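PDB 4F0Q: restriction endonuclease from Mycobacterium sp., which cleaves DNA in a manner dependent on cytosine methylation, works as a tetramer, and probably reads the modified base with its N-terminal domain. Local coordinates for residues Asp78-Arg82 with Glu148-Leu152. Numbering follows the deposited sequence.
Sequences DRSRR and EERLL
A three-residue salt-bridge network, with R79 between D78 and E148, joins the small antiparallel hairpin of strands 74-75 and 80-81 to the short helix 147-150. The carboxylate of E148 comes over one face of the R79 guanidinium and does not meet its N-H groups edge-on: OE2 of E148 lies 3.0 Å from both NH1 and NH2 of R79, and the two planes are turned 43° apart. The E148 chain folds over at chi2 (69°), carrying a side chain that starts beside the contact toward the arginine. On the hairpin side, OD2 of D78 meets NH1 of R79 at a distance modelled too short, so the exact geometry of this arm is doubtful; OD2 also accepts from N of A234, and OD1 takes a weak hydrogen bond from N of R79 (2.8 Å). The positive group probably offsets the mutual repulsion of the two acids, whose OD2 of D78 and OE2 of E148 are 5.0 Å apart. NH2 of R79 also lies against the backbone O of E148, a bond modelled very short and strongly bent, so its details are doubtful.

L152 covers the guanidinium face opposite E148, whose OE2 is displaced toward the NH1/NH2 end. CD2 of L152 rests 3.2 Å above the plane, displaced toward the rim, and approaches NE of R79 to 3.4 Å. The same methyl touches CB of R81 at 3.9 Å, filling the angle between the strand and the arginine arm. This packing lies in the AspBHI-type N-terminal region of the PUA clan. Just past strand 80-81, at R82, one water accepts from N of R82 and donates to O of L152, 2.8 Å from each. R227 crosses the same junction, giving hydrogen bonds to the carbonyls of R82, L151 and L152 and receiving one at its own O from NE of R81.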
loop_
_atom_site.group_PDB
_atom_site.type_symbol
_atom_site.label_atom_id
_atom_site.label_comp_id
_atom_site.label_asym_id
_atom_site.label_seq_id
_atom_site.Cartn_x
_atom_site.Cartn_y
_atom_site.Cartn_z
ATOM N N ASP A 78 38.686 -9.086 -28.169
ATOM C CA ASP A 78 37.589 -10.041 -28.087
ATOM C C ASP A 78 36.492 -9.718 -29.095
ATOM O O ASP A 78 36.069 -10.582 -29.864
ATOM C CB ASP A 78 37.019 -10.079 -26.665
ATOM C CG ASP A 78 36.693 -8.698 -26.127
ATOM O OD1 ASP A 78 37.261 -7.708 -26.636
ATOM O OD2 ASP A 78 35.869 -8.602 -25.193
ATOM N N ARG A 79 36.040 -8.468 -29.086
ATOM C CA ARG A 79 34.985 -8.018 -29.983
ATOM C C ARG A 79 34.889 -6.498 -29.988
ATOM O O ARG A 79 35.520 -5.824 -29.173
ATOM C CB ARG A 79 33.639 -8.625 -29.579
ATOM C CG ARG A 79 33.252 -8.389 -28.127
ATOM C CD ARG A 79 33.003 -9.709 -27.416
ATOM N NE ARG A 79 32.080 -9.571 -26.293
ATOM C CZ ARG A 79 32.447 -9.535 -25.017
ATOM N NH1 ARG A 79 33.728 -9.628 -24.689
ATOM N NH2 ARG A 79 31.530 -9.407 -24.066
ATOM N N SER A 80 34.094 -5.968 -30.909
ATOM C CA SER A 80 33.880 -4.530 -30.999
ATOM C C SER A 80 32.904 -4.081 -29.917
ATOM O O SER A 80 32.043 -4.853 -29.494
ATOM C CB SER A 80 33.349 -4.161 -32.385
ATOM O OG SER A 80 33.268 -2.755 -32.542
ATOM N N ARG A 81 33.038 -2.838 -29.468
ATOM C CA ARG A 81 32.203 -2.337 -28.381
ATOM C C ARG A 81 32.054 -0.816 -28.390
ATOM O O ARG A 81 32.965 -0.091 -28.791
ATOM C CB ARG A 81 32.768 -2.783 -27.029
ATOM C CG ARG A 81 34.091 -2.121 -26.668
ATOM C CD ARG A 81 34.542 -2.485 -25.266
ATOM N NE ARG A 81 35.778 -1.800 -24.901
ATOM C CZ ARG A 81 36.994 -2.260 -25.172
ATOM N NH1 ARG A 81 37.142 -3.412 -25.813
ATOM N NH2 ARG A 81 38.065 -1.570 -24.802
ATOM N N ARG A 82 30.897 -0.345 -27.940
ATOM C CA ARG A 82 30.668 1.081 -27.752
ATOM C C ARG A 82 31.152 1.477 -26.360
ATOM O O ARG A 82 30.673 0.952 -25.354
ATOM C CB ARG A 82 29.184 1.410 -27.911
ATOM C CG ARG A 82 28.886 2.892 -28.067
ATOM C CD ARG A 82 29.194 3.376 -29.476
ATOM N NE ARG A 82 28.401 2.669 -30.479
ATOM C CZ ARG A 82 28.369 2.988 -31.768
ATOM N NH1 ARG A 82 29.084 4.011 -32.217
ATOM N NH2 ARG A 82 27.619 2.289 -32.609
ATOM N N GLU A 148 28.271 -11.647 -20.452
ATOM C CA GLU A 148 29.123 -11.349 -21.594
ATOM C C GLU A 148 28.550 -10.211 -22.436
ATOM O O GLU A 148 29.292 -9.394 -22.981
ATOM C CB GLU A 148 29.306 -12.598 -22.456
ATOM C CG GLU A 148 30.504 -12.539 -23.381
ATOM C CD GLU A 148 31.819 -12.591 -22.629
ATOM O OE1 GLU A 148 31.884 -13.280 -21.589
ATOM O OE2 GLU A 148 32.787 -11.939 -23.073
ATOM N N GLU A 149 27.226 -10.165 -22.541
ATOM C CA GLU A 149 26.562 -9.103 -23.290
ATOM C C GLU A 149 26.573 -7.792 -22.513
ATOM O O GLU A 149 26.735 -6.719 -23.092
ATOM C CB GLU A 149 25.126 -9.498 -23.640
ATOM C CG GLU A 149 25.022 -10.636 -24.642
ATOM C CD GLU A 149 23.591 -10.934 -25.042
ATOM O OE1 GLU A 149 22.668 -10.305 -24.480
ATOM O OE2 GLU A 149 23.387 -11.798 -25.921
ATOM N N ARG A 150 26.405 -7.888 -21.197
ATOM C CA ARG A 150 26.372 -6.707 -20.341
ATOM C C ARG A 150 27.747 -6.060 -20.205
ATOM O O ARG A 150 27.856 -4.882 -19.864
ATOM C CB ARG A 150 25.801 -7.055 -18.964
ATOM C CG ARG A 150 24.339 -7.474 -19.000
ATOM C CD ARG A 150 23.770 -7.658 -17.604
ATOM N NE ARG A 150 24.331 -8.818 -16.919
ATOM C CZ ARG A 150 23.843 -10.051 -17.014
ATOM N NH1 ARG A 150 22.782 -10.289 -17.773
ATOM N NH2 ARG A 150 24.416 -11.046 -16.353
ATOM N N LEU A 151 28.792 -6.834 -20.478
ATOM C CA LEU A 151 30.157 -6.316 -20.474
ATOM C C LEU A 151 30.347 -5.287 -21.582
ATOM O O LEU A 151 31.178 -4.387 -21.472
ATOM C CB LEU A 151 31.164 -7.456 -20.651
ATOM C CG LEU A 151 31.507 -8.297 -19.421
ATOM C CD1 LEU A 151 32.245 -9.562 -19.827
ATOM C CD2 LEU A 151 32.344 -7.484 -18.453
ATOM N N LEU A 152 29.563 -5.428 -22.647
ATOM C CA LEU A 152 29.671 -4.564 -23.818
ATOM C C LEU A 152 28.824 -3.303 -23.687
ATOM O O LEU A 152 29.036 -2.334 -24.415
ATOM C CB LEU A 152 29.250 -5.329 -25.073
ATOM C CG LEU A 152 30.045 -6.591 -25.401
ATOM C CD1 LEU A 152 29.416 -7.324 -26.574
ATOM C CD2 LEU A 152 31.489 -6.234 -25.702
HETATM O O HOH W 1 28.724 -1.858 -27.182
#